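Local coordinates for protein N-acetyl-beta-D glucosaminidase (Rhizomucor miehei CAU432, PDB 4ZM6) that probably hydrolyses terminal N-acetylglucosamine residues as a family 3 beta-N-acetylglucosaminidase and binds acetyl-CoA in a GCN5-related glucosamine N-acetyltransferase region, at residues S61-A66 / L341-V346; V79-G84 / K120-L125; G795-V800 / A817-L822; M161-V166 / L217-I222. All blocks are in the same frame, centred on the assembly; numbering follows the deposited sequence.

Contact 1: S61-A66 / L341-V346; sequences SLQQIA and LNWDDV
Ala66 and Trp343 make the apolar contact whose spacing can be relied on. The CB of Ala66 lies 4.2 Å from CH2 of Trp343, at the far end of the six-membered ring. The indole reaches helix 52-68 because CG of Trp343 is turned away from its own carbonyl carbon (chi1 -79°). Gln63 O comes to the ring edge near the ring plane, 3.9 Å from CZ3 of Trp343. The aliphatic part of Gln63 crosses Val346 at about a right angle, although the spacing modelled there is doubtful. Outside the pair, Trp343 NE1 bonds to Lys72 O, Arg67 makes a cation-pi contact with the ring, and Gln63 NE2 has a weak bond to Leu75 O. Asn342 is the N-cap of helix 343-348, which follows helix 323-340. OD1 of Asn342 accepts a weak bond from Asp345 N at 3.4 Å. Its ND2 gives a second bond to OD2 of Asp345, 3.1 Å long, on the syn side of the carboxylate but 28° out of its plane. Helix 52-68 and the start of helix 343-348 thus meet by van der Waals packing, while the single bond from NE1 of Trp343 to Lys72 O helps to set the rotation of the indole.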
loop_
_atom_site.group_PDB
_atom_site.type_symbol
_atom_site.label_atom_id
_atom_site.label_comp_id
_atom_site.label_asym_id
_atom_site.label_seq_id
_atom_site.Cartn_x
_atom_site.Cartn_y
_atom_site.Cartn_z
ATOM N N SER A 61 -19.825 43.320 -5.429
ATOM C CA SER A 61 -20.285 44.243 -4.390
ATOM C C SER A 61 -19.521 44.025 -3.083
ATOM O O SER A 61 -18.970 44.971 -2.513
ATOM C CB SER A 61 -21.789 44.074 -4.142
ATOM O OG SER A 61 -22.529 44.109 -5.351
ATOM N N LEU A 62 -19.486 42.771 -2.630
ATOM C CA LEU A 62 -18.772 42.385 -1.406
ATOM C C LEU A 62 -17.292 42.712 -1.526
ATOM O O LEU A 62 -16.666 43.209 -0.585
ATOM C CB LEU A 62 -18.922 40.884 -1.143
ATOM C CG LEU A 62 -20.333 40.344 -0.904
ATOM C CD1 LEU A 62 -20.340 38.824 -0.931
ATOM C CD2 LEU A 62 -20.889 40.858 0.411
ATOM N N GLN A 63 -16.746 42.426 -2.701
ATOM C CA GLN A 63 -15.338 42.654 -2.986
ATOM C C GLN A 63 -15.008 44.148 -2.971
ATOM O O GLN A 63 -13.965 44.555 -2.453
ATOM C CB GLN A 63 -14.984 42.049 -4.350
ATOM C CG GLN A 63 -13.709 41.232 -4.365
ATOM C CD GLN A 63 -13.779 39.984 -3.494
ATOM O OE1 GLN A 63 -14.805 39.307 -3.437
ATOM N NE2 GLN A 63 -12.679 39.672 -2.818
ATOM N N GLN A 64 -15.905 44.952 -3.545
ATOM C CA GLN A 64 -15.746 46.409 -3.584
ATOM C C GLN A 64 -15.682 47.002 -2.182
ATOM O O GLN A 64 -14.767 47.761 -1.859
ATOM C CB GLN A 64 -16.898 47.069 -4.362
ATOM C CG GLN A 64 -16.644 47.240 -5.856
ATOM C CD GLN A 64 -15.540 48.238 -6.187
ATOM O OE1 GLN A 64 -15.154 48.377 -7.349
ATOM N NE2 GLN A 64 -15.026 48.935 -5.173
ATOM N N ILE A 65 -16.664 46.639 -1.362
ATOM C CA ILE A 65 -16.752 47.105 0.024
ATOM C C ILE A 65 -15.510 46.713 0.829
ATOM O O ILE A 65 -15.049 47.477 1.679
ATOM C CB ILE A 65 -18.025 46.552 0.703
ATOM C CG1 ILE A 65 -19.271 47.213 0.096
ATOM C CG2 ILE A 65 -17.997 46.779 2.211
ATOM C CD1 ILE A 65 -20.532 46.388 0.233
ATOM N N ALA A 66 -14.977 45.526 0.551
ATOM C CA ALA A 66 -13.776 45.037 1.220
ATOM C C ALA A 66 -12.547 45.878 0.884
ATOM O O ALA A 66 -11.719 46.140 1.758
ATOM C CB ALA A 66 -13.527 43.581 0.857
ATOM N N LEU A 341 -5.663 34.414 -4.382
ATOM C CA LEU A 341 -6.316 35.727 -4.444
ATOM C C LEU A 341 -5.361 36.868 -4.789
ATOM O O LEU A 341 -4.253 36.944 -4.267
ATOM C CB LEU A 341 -7.020 36.032 -3.113
ATOM C CG LEU A 341 -7.937 34.931 -2.561
ATOM C CD1 LEU A 341 -8.514 35.325 -1.212
ATOM C CD2 LEU A 341 -9.058 34.605 -3.533
ATOM N N ASN A 342 -5.805 37.740 -5.688
ATOM C CA ASN A 342 -5.118 38.997 -5.969
ATOM C C ASN A 342 -6.140 40.036 -6.430
ATOM O O ASN A 342 -7.077 39.713 -7.161
ATOM C CB ASN A 342 -4.005 38.805 -7.007
ATOM C CG ASN A 342 -4.533 38.687 -8.423
ATOM O OD1 ASN A 342 -4.849 39.687 -9.068
ATOM N ND2 ASN A 342 -4.619 37.460 -8.919
ATOM N N TRP A 343 -5.948 41.281 -6.002
ATOM C CA TRP A 343 -6.971 42.318 -6.160
ATOM C C TRP A 343 -7.406 42.585 -7.603
ATOM O O TRP A 343 -8.583 42.844 -7.847
ATOM C CB TRP A 343 -6.513 43.623 -5.499
ATOM C CG TRP A 343 -6.691 43.619 -4.015
ATOM C CD1 TRP A 343 -5.709 43.645 -3.066
ATOM C CD2 TRP A 343 -7.936 43.576 -3.307
ATOM N NE1 TRP A 343 -6.268 43.629 -1.808
ATOM C CE2 TRP A 343 -7.633 43.582 -1.928
ATOM C CE3 TRP A 343 -9.276 43.532 -3.705
ATOM C CZ2 TRP A 343 -8.624 43.553 -0.946
ATOM C CZ3 TRP A 343 -10.262 43.504 -2.728
ATOM C CH2 TRP A 343 -9.929 43.515 -1.364
ATOM N N ASP A 344 -6.468 42.508 -8.546
ATOM C CA ASP A 344 -6.745 42.864 -9.940
ATOM C C ASP A 344 -7.885 42.035 -10.531
ATOM O O ASP A 344 -8.968 42.566 -10.782
ATOM C CB ASP A 344 -5.488 42.728 -10.809
ATOM C CG ASP A 344 -4.411 43.742 -10.447
ATOM O OD1 ASP A 344 -4.011 43.795 -9.264
ATOM O OD2 ASP A 344 -3.957 44.479 -11.347
ATOM N N ASP A 345 -7.652 40.738 -10.732
ATOM C CA ASP A 345 -8.650 39.865 -11.375
ATOM C C ASP A 345 -9.831 39.496 -10.461
ATOM O O ASP A 345 -10.857 39.002 -10.931
ATOM C CB ASP A 345 -7.996 38.602 -11.966
ATOM C CG ASP A 345 -7.175 37.824 -10.952
ATOM O OD1 ASP A 345 -7.241 38.132 -9.742
ATOM O OD2 ASP A 345 -6.456 36.897 -11.378
ATOM N N VAL A 346 -9.675 39.736 -9.162
ATOM C CA VAL A 346 -10.761 39.569 -8.200
ATOM C C VAL A 346 -11.819 40.674 -8.376
ATOM O O VAL A 346 -13.011 40.438 -8.164
ATOM C CB VAL A 346 -10.198 39.529 -6.753
ATOM C CG1 VAL A 346 -11.281 39.731 -5.712
ATOM C CG2 VAL A 346 -9.481 38.208 -6.497
#

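Contact 2: V79-G84 / K120-L125; sequences VDQENG and KELLTL
Val79 and Leu122 meet tip to tip, with CG1 of Val79 3.9 Å from CD2 of Leu122. CG1 of Val79 sits between its backbone N and carbonyl carbon (chi1 72°), which puts this branch in front of the leucine. The other leucine methyl serves a second partner: CD1 of Leu122 lies 4.3 Å from CB of Gln81. One leucine thus spans two residues of the chain, and all three are buried. The first shell is apolar throughout.

The next shell is polar. The backbone of 79-84 is held where Val79 bonds to the backbone of Leu131 and Gln81 O accepts from Asn130 ND2. Asp80 and Glu82 share a salt-bridge partner in Lys179, and each also pairs with an arginine, Arg88 and Arg149 respectively. Glu121, beside Leu122, bonds through OE2 to Thr94 and His360. Further along the helix, Thr124 OG1 donates to Glu121 O over 2.8 Å, from a position tilted 29° off the carbonyl plane.

Segment 79-84 leaves the end of strand 76-79, which lies between strands 41-44 and 129-130 in the parallel sheet. Leu122 belongs to helix 108-125, so the contact packs this helix on the strand's end, consistent with the TIM-barrel clan of the domain.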
loop_
_atom_site.group_PDB
_atom_site.type_symbol
_atom_site.label_atom_id
_atom_site.label_comp_id
_atom_site.label_asym_id
_atom_site.label_seq_id
_atom_site.Cartn_x
_atom_site.Cartn_y
_atom_site.Cartn_z
ATOM N N VAL A 79 -18.597 28.302 -0.870
ATOM C CA VAL A 79 -19.887 27.696 -1.183
ATOM C C VAL A 79 -19.817 26.164 -1.072
ATOM O O VAL A 79 -18.773 25.564 -1.330
ATOM C CB VAL A 79 -20.355 28.104 -2.600
ATOM C CG1 VAL A 79 -19.525 27.418 -3.674
ATOM C CG2 VAL A 79 -21.829 27.793 -2.794
ATOM N N ASP A 80 -20.926 25.541 -0.681
ATOM C CA ASP A 80 -21.040 24.081 -0.656
ATOM C C ASP A 80 -21.507 23.556 -2.009
ATOM O O ASP A 80 -22.692 23.269 -2.182
ATOM C CB ASP A 80 -22.066 23.635 0.392
ATOM C CG ASP A 80 -21.507 23.581 1.780
ATOM O OD1 ASP A 80 -20.536 22.833 2.003
ATOM O OD2 ASP A 80 -22.067 24.263 2.657
ATOM N N GLN A 81 -20.596 23.413 -2.964
ATOM C CA GLN A 81 -20.970 22.873 -4.272
ATOM C C GLN A 81 -20.471 21.440 -4.448
ATOM O O GLN A 81 -19.408 21.207 -5.025
ATOM C CB GLN A 81 -20.460 23.785 -5.397
ATOM C CG GLN A 81 -20.911 23.378 -6.796
ATOM C CD GLN A 81 -22.422 23.301 -6.947
ATOM O OE1 GLN A 81 -23.165 23.956 -6.221
ATOM N NE2 GLN A 81 -22.878 22.502 -7.899
ATOM N N GLU A 82 -21.257 20.485 -3.957
ATOM C CA GLU A 82 -20.902 19.067 -4.021
ATOM C C GLU A 82 -21.433 18.375 -5.278
ATOM O O GLU A 82 -20.971 17.286 -5.622
ATOM C CB GLU A 82 -21.393 18.346 -2.768
ATOM C CG GLU A 82 -20.715 18.832 -1.501
ATOM C CD GLU A 82 -21.223 18.145 -0.251
ATOM O OE1 GLU A 82 -21.141 18.761 0.828
ATOM O OE2 GLU A 82 -21.695 16.992 -0.335
ATOM N N ASN A 83 -22.424 18.997 -5.923
ATOM C CA ASN A 83 -22.873 18.677 -7.294
ATOM C C ASN A 83 -24.105 17.774 -7.444
ATOM O O ASN A 83 -25.008 18.092 -8.230
ATOM C CB ASN A 83 -21.729 18.158 -8.183
ATOM C CG ASN A 83 -20.659 19.202 -8.426
ATOM O OD1 ASN A 83 -19.468 18.942 -8.246
ATOM N ND2 ASN A 83 -21.077 20.391 -8.845
ATOM N N GLY A 84 -24.154 16.665 -6.718
ATOM C CA GLY A 84 -25.266 15.726 -6.869
ATOM C C GLY A 84 -26.557 16.243 -6.265
ATOM O O GLY A 84 -27.218 17.122 -6.826
ATOM N N LYS A 120 -14.283 26.365 -12.908
ATOM C CA LYS A 120 -14.355 27.372 -13.970
ATOM C C LYS A 120 -15.616 28.218 -13.798
ATOM O O LYS A 120 -15.545 29.444 -13.758
ATOM C CB LYS A 120 -14.361 26.687 -15.342
ATOM C CG LYS A 120 -14.010 27.577 -16.526
ATOM C CD LYS A 120 -14.148 26.792 -17.829
ATOM C CE LYS A 120 -13.222 27.288 -18.933
ATOM N NZ LYS A 120 -13.691 28.554 -19.562
ATOM N N GLU A 121 -16.763 27.548 -13.675
ATOM C CA GLU A 121 -18.044 28.224 -13.474
ATOM C C GLU A 121 -18.044 29.064 -12.198
ATOM O O GLU A 121 -18.394 30.238 -12.229
ATOM C CB GLU A 121 -19.200 27.217 -13.450
ATOM C CG GLU A 121 -19.520 26.621 -14.816
ATOM C CD GLU A 121 -20.821 25.830 -14.853
ATOM O OE1 GLU A 121 -21.565 25.828 -13.848
ATOM O OE2 GLU A 121 -21.100 25.201 -15.900
ATOM N N LEU A 122 -17.639 28.468 -11.085
ATOM C CA LEU A 122 -17.590 29.182 -9.811
ATOM C C LEU A 122 -16.666 30.402 -9.850
ATOM O O LEU A 122 -16.993 31.443 -9.285
ATOM C CB LEU A 122 -17.151 28.240 -8.683
ATOM C CG LEU A 122 -18.161 27.183 -8.228
ATOM C CD1 LEU A 122 -17.492 26.179 -7.307
ATOM C CD2 LEU A 122 -19.346 27.822 -7.526
ATOM N N LEU A 123 -15.523 30.278 -10.516
ATOM C CA LEU A 123 -14.532 31.359 -10.538
ATOM C C LEU A 123 -14.997 32.576 -11.334
ATOM O O LEU A 123 -14.713 33.710 -10.944
ATOM C CB LEU A 123 -13.187 30.861 -11.079
ATOM C CG LEU A 123 -11.996 31.826 -10.974
ATOM C CD1 LEU A 123 -11.810 32.344 -9.555
ATOM C CD2 LEU A 123 -10.718 31.158 -11.458
ATOM N N THR A 124 -15.702 32.349 -12.441
ATOM C CA THR A 124 -16.226 33.455 -13.240
ATOM C C THR A 124 -17.305 34.221 -12.464
ATOM O O THR A 124 -17.402 35.445 -12.577
ATOM C CB THR A 124 -16.804 32.980 -14.587
ATOM O OG1 THR A 124 -17.881 32.070 -14.351
ATOM C CG2 THR A 124 -15.735 32.299 -15.435
ATOM N N LEU A 125 -18.097 33.501 -11.669
ATOM C CA LEU A 125 -19.144 34.115 -10.843
ATOM C C LEU A 125 -18.604 34.818 -9.591
ATOM O O LEU A 125 -19.334 35.569 -8.945
ATOM C CB LEU A 125 -20.181 33.068 -10.425
ATOM C CG LEU A 125 -20.925 32.331 -11.546
ATOM C CD1 LEU A 125 -21.913 31.329 -10.965
ATOM C CD2 LEU A 125 -21.635 33.305 -12.476
#

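Contact 3: G795-V800 / A817-L822; sequences GGMACV and AHANWL
Asn820 OD1 is hydrogen-bonded to the hydroxyl of Tyr847, outside the pair, and also lies against the methyl end of Met797. The two side chains cross at about a right angle. CE of Met797 is modelled 3.2 Å from Asn820 OD1, a spacing too uncertain at this resolution to carry weight. The tyrosine supplies the polar partner of this buried oxygen.

The apolar half is simpler. CE of Met797 packs 3.6 Å from CB of Ala819, and the sulfur follows, with SD of Met797 4.0 Å from the same carbon. The first torsion of Met797, 72°, tucks CG over its own backbone; the chain then runs out extended and turns at chi3 (75°). The bend carries CE across the gap to both helix residues. Asn820 CG is anti to its carbonyl carbon, and this brings the amide end closer to the strand.

Around the pair, Ala819 also touches Leu767 and Leu769 of strand 763-771, and Met797 rests on Val816 of helix 811-825. Strand 794-802, helix 811-825 and strand 830-836 form a beta-alpha-beta crossover with the two strands parallel. Here the helix packs on the first strand, consistent with the sheet-and-helix core of the GNAT fold.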
loop_
_atom_site.group_PDB
_atom_site.type_symbol
_atom_site.label_atom_id
_atom_site.label_comp_id
_atom_site.label_asym_id
_atom_site.label_seq_id
_atom_site.Cartn_x
_atom_site.Cartn_y
_atom_site.Cartn_z
ATOM N N GLY A 795 20.825 4.472 -39.080
ATOM C CA GLY A 795 21.290 5.351 -38.010
ATOM C C GLY A 795 20.519 6.655 -38.019
ATOM O O GLY A 795 19.453 6.737 -38.616
ATOM N N GLY A 796 21.053 7.678 -37.364
ATOM C CA GLY A 796 20.394 8.972 -37.329
ATOM C C GLY A 796 21.108 9.970 -36.447
ATOM O O GLY A 796 22.229 9.728 -35.999
ATOM N N MET A 797 20.450 11.095 -36.190
ATOM C CA MET A 797 21.024 12.149 -35.359
ATOM C C MET A 797 19.949 12.825 -34.514
ATOM O O MET A 797 18.757 12.628 -34.744
ATOM C CB MET A 797 21.736 13.187 -36.234
ATOM C CG MET A 797 20.802 14.073 -37.044
ATOM S SD MET A 797 21.671 15.060 -38.270
ATOM C CE MET A 797 22.007 13.802 -39.488
ATOM N N ALA A 798 20.387 13.634 -33.553
ATOM C CA ALA A 798 19.482 14.307 -32.620
ATOM C C ALA A 798 20.185 15.440 -31.876
ATOM O O ALA A 798 21.391 15.627 -32.006
ATOM C CB ALA A 798 18.909 13.302 -31.626
ATOM N N CYS A 799 19.412 16.196 -31.104
ATOM C CA CYS A 799 19.934 17.294 -30.296
ATOM C C CYS A 799 20.980 18.118 -31.049
ATOM O O CYS A 799 22.073 18.391 -30.549
ATOM C CB CYS A 799 20.462 16.752 -28.973
ATOM S SG CYS A 799 19.229 15.742 -28.103
ATOM N N VAL A 800 20.601 18.501 -32.266
ATOM C CA VAL A 800 21.388 19.378 -33.123
ATOM C C VAL A 800 21.205 20.807 -32.636
ATOM O O VAL A 800 20.077 21.257 -32.411
ATOM C CB VAL A 800 20.889 19.312 -34.578
ATOM C CG1 VAL A 800 21.632 20.313 -35.451
ATOM C CG2 VAL A 800 21.018 17.899 -35.134
ATOM N N ALA A 817 25.237 18.007 -42.220
ATOM C CA ALA A 817 25.752 17.422 -43.458
ATOM C C ALA A 817 26.934 16.509 -43.151
ATOM O O ALA A 817 27.088 15.442 -43.753
ATOM C CB ALA A 817 26.152 18.513 -44.442
ATOM N N HIS A 818 27.753 16.932 -42.197
ATOM C CA HIS A 818 28.859 16.117 -41.727
ATOM C C HIS A 818 28.347 14.839 -41.072
ATOM O O HIS A 818 28.866 13.757 -41.330
ATOM C CB HIS A 818 29.711 16.900 -40.737
ATOM C CG HIS A 818 31.028 16.258 -40.451
ATOM N ND1 HIS A 818 31.288 15.579 -39.280
ATOM C CD2 HIS A 818 32.157 16.177 -41.195
ATOM C CE1 HIS A 818 32.525 15.117 -39.309
ATOM N NE2 HIS A 818 33.073 15.465 -40.460
ATOM N N ALA A 819 27.319 14.971 -40.234
ATOM C CA ALA A 819 26.676 13.818 -39.603
ATOM C C ALA A 819 26.189 12.801 -40.635
ATOM O O ALA A 819 26.301 11.594 -40.421
ATOM C CB ALA A 819 25.520 14.269 -38.723
ATOM N N ASN A 820 25.653 13.288 -41.751
ATOM C CA ASN A 820 25.267 12.405 -42.850
ATOM C C ASN A 820 26.466 11.675 -43.457
ATOM O O ASN A 820 26.368 10.488 -43.784
ATOM C CB ASN A 820 24.512 13.178 -43.938
ATOM C CG ASN A 820 23.032 13.308 -43.644
ATOM O OD1 ASN A 820 22.593 13.130 -42.510
ATOM N ND2 ASN A 820 22.252 13.610 -44.672
ATOM N N TRP A 821 27.584 12.387 -43.607
ATOM C CA TRP A 821 28.813 11.802 -44.148
ATOM C C TRP A 821 29.286 10.673 -43.245
ATOM O O TRP A 821 29.498 9.548 -43.704
ATOM C CB TRP A 821 29.905 12.871 -44.289
ATOM C CG TRP A 821 31.244 12.350 -44.761
ATOM C CD1 TRP A 821 32.433 12.403 -44.082
ATOM C CD2 TRP A 821 31.526 11.701 -46.011
ATOM N NE1 TRP A 821 33.432 11.831 -44.830
ATOM C CE2 TRP A 821 32.905 11.390 -46.018
ATOM C CE3 TRP A 821 30.745 11.351 -47.126
ATOM C CZ2 TRP A 821 33.525 10.742 -47.098
ATOM C CZ3 TRP A 821 31.364 10.708 -48.207
ATOM C CH2 TRP A 821 32.740 10.411 -48.179
ATOM N N LEU A 822 29.423 10.990 -41.959
ATOM C CA LEU A 822 29.804 10.017 -40.933
ATOM C C LEU A 822 28.909 8.784 -40.913
ATOM O O LEU A 822 29.393 7.668 -40.741
ATOM C CB LEU A 822 29.770 10.661 -39.549
ATOM C CG LEU A 822 30.855 11.680 -39.226
ATOM C CD1 LEU A 822 30.651 12.208 -37.816
ATOM C CD2 LEU A 822 32.234 11.059 -39.368
#

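Contact 4: M161-V166 / L217-I222; sequences MGLAQV and LEAGGI
Leu163 and Ala219 have CA atoms 7.6 Å apart, and Val166 and Ile222 are spaced almost equally at 7.7 Å, so the loop 217-222 passes alongside one turn of helix 155-171. At Leu163 and Ala219 the contact is between methyl groups. CD2 of Leu163 stands 4.2 Å from CB of Ala219. The CB of Ala219 points toward the helix. Leu163 leaves its backbone more obliquely, and its branched end makes the approach.

At Val166 and Ile222 the backbone takes part. CG1 of Val166 is 4.2 Å from Ile222 O. This branch is anti to the valine's backbone N (chi1 169°), beside its own carbonyl carbon. The two carbonyl oxygens, Val166 O and Ile222 O, come within 4.0 Å. Both are acceptors, so they are neighbours rather than bonded partners. The side chain of Ile222 continues along the same helix, touching Glu167, Gln170 and Arg171.

Two outside partners place the pair. Val166 also packs on Pro133, while Ile222 N is hydrogen-bonded to OD2 of Asp645 in the acetyltransferase region. The loop therefore touches the glycosidase helix on one hand and the acetyltransferase region on the other. Between 161-166 and 217-222 themselves the contact is van der Waals only: one methyl pair, and a valine methyl against a carbonyl oxygen. The directional bond at Ile222 is made to Asp645 instead.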
loop_
_atom_site.group_PDB
_atom_site.type_symbol
_atom_site.label_atom_id
_atom_site.label_comp_id
_atom_site.label_asym_id
_atom_site.label_seq_id
_atom_site.Cartn_x
_atom_site.Cartn_y
_atom_site.Cartn_z
ATOM N N MET A 161 -11.051 8.995 -5.924
ATOM C CA MET A 161 -11.951 10.005 -6.478
ATOM C C MET A 161 -11.752 11.352 -5.787
ATOM O O MET A 161 -11.837 12.400 -6.427
ATOM C CB MET A 161 -13.410 9.572 -6.335
ATOM C CG MET A 161 -13.779 8.229 -6.964
ATOM S SD MET A 161 -13.542 8.008 -8.742
ATOM C CE MET A 161 -14.217 9.535 -9.324
ATOM N N GLY A 162 -11.492 11.320 -4.483
ATOM C CA GLY A 162 -11.278 12.536 -3.698
ATOM C C GLY A 162 -10.107 13.361 -4.204
ATOM O O GLY A 162 -10.273 14.534 -4.550
ATOM N N LEU A 163 -8.922 12.746 -4.235
ATOM C CA LEU A 163 -7.720 13.370 -4.807
ATOM C C LEU A 163 -8.009 14.025 -6.148
ATOM O O LEU A 163 -7.606 15.161 -6.390
ATOM C CB LEU A 163 -6.609 12.335 -5.032
ATOM C CG LEU A 163 -5.389 12.359 -4.113
ATOM C CD1 LEU A 163 -5.708 11.801 -2.734
ATOM C CD2 LEU A 163 -4.275 11.557 -4.763
ATOM N N ALA A 164 -8.692 13.287 -7.018
ATOM C CA ALA A 164 -8.957 13.731 -8.377
ATOM C C ALA A 164 -9.720 15.044 -8.404
ATOM O O ALA A 164 -9.435 15.907 -9.230
ATOM C CB ALA A 164 -9.729 12.664 -9.134
ATOM N N GLN A 165 -10.686 15.185 -7.498
ATOM C CA GLN A 165 -11.536 16.375 -7.448
ATOM C C GLN A 165 -10.819 17.553 -6.799
ATOM O O GLN A 165 -10.945 18.684 -7.263
ATOM C CB GLN A 165 -12.850 16.078 -6.721
ATOM C CG GLN A 165 -13.801 15.193 -7.514
ATOM C CD GLN A 165 -15.265 15.535 -7.279
ATOM O OE1 GLN A 165 -15.717 15.646 -6.138
ATOM N NE2 GLN A 165 -16.012 15.710 -8.363
ATOM N N VAL A 166 -10.072 17.287 -5.731
ATOM C CA VAL A 166 -9.213 18.300 -5.119
ATOM C C VAL A 166 -8.250 18.876 -6.165
ATOM O O VAL A 166 -8.078 20.088 -6.252
ATOM C CB VAL A 166 -8.414 17.722 -3.936
ATOM C CG1 VAL A 166 -7.339 18.700 -3.473
ATOM C CG2 VAL A 166 -9.352 17.372 -2.787
ATOM N N LEU A 217 -3.742 14.224 2.232
ATOM C CA LEU A 217 -2.668 14.970 2.895
ATOM C C LEU A 217 -1.282 14.620 2.346
ATOM O O LEU A 217 -0.414 15.486 2.254
ATOM C CB LEU A 217 -2.692 14.728 4.407
ATOM C CG LEU A 217 -3.945 15.170 5.177
ATOM C CD1 LEU A 217 -3.743 14.982 6.676
ATOM C CD2 LEU A 217 -4.318 16.608 4.854
ATOM N N GLU A 218 -1.086 13.357 1.974
ATOM C CA GLU A 218 0.194 12.889 1.436
ATOM C C GLU A 218 0.371 13.111 -0.073
ATOM O O GLU A 218 1.431 12.805 -0.613
ATOM C CB GLU A 218 0.375 11.401 1.738
ATOM C CG GLU A 218 0.639 11.090 3.202
ATOM C CD GLU A 218 0.913 9.617 3.443
ATOM O OE1 GLU A 218 1.425 9.273 4.529
ATOM O OE2 GLU A 218 0.614 8.805 2.541
ATOM N N ALA A 219 -0.644 13.629 -0.756
ATOM C CA ALA A 219 -0.553 13.840 -2.203
ATOM C C ALA A 219 0.611 14.763 -2.570
ATOM O O ALA A 219 1.001 15.636 -1.790
ATOM C CB ALA A 219 -1.863 14.398 -2.740
ATOM N N GLY A 220 1.138 14.572 -3.775
ATOM C CA GLY A 220 2.418 15.159 -4.178
ATOM C C GLY A 220 2.445 16.636 -4.531
ATOM O O GLY A 220 3.469 17.292 -4.329
ATOM N N GLY A 221 1.346 17.161 -5.067
ATOM C CA GLY A 221 1.306 18.561 -5.496
ATOM C C GLY A 221 -0.072 19.194 -5.456
ATOM O O GLY A 221 -0.629 19.420 -4.380
ATOM N N ILE A 222 -0.618 19.477 -6.637
ATOM C CA ILE A 222 -1.918 20.145 -6.771
ATOM C C ILE A 222 -3.068 19.325 -6.165
ATOM O O ILE A 222 -4.101 19.885 -5.789
ATOM C CB ILE A 222 -2.218 20.488 -8.260
ATOM C CG1 ILE A 222 -3.364 21.505 -8.395
ATOM C CG2 ILE A 222 -2.537 19.234 -9.060
ATOM C CD1 ILE A 222 -3.111 22.833 -7.710
#

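How the contacts relate
Contact 1 opens first, on helix 52-68, and closes only at helix 343-348, so it encloses most of the glycosidase range. Contacts 2 and 4 are nested inside that loop, one after the other. Contact 2 ties the end of strand 76-79 to helix 108-125. Contact 4 then joins helix 155-171 to the loop after helix 211-217. Their nearest atoms are about 5 Å apart, without touching. The centre of contact 1 is about 18 Å from that of contact 2. Contact 3 follows much later, in the C-terminal acetyltransferase range, and closes a short loop between strand 794-802 and helix 811-825. Its centre lies about 45 Å from that of contact 4. None of the contacts cross.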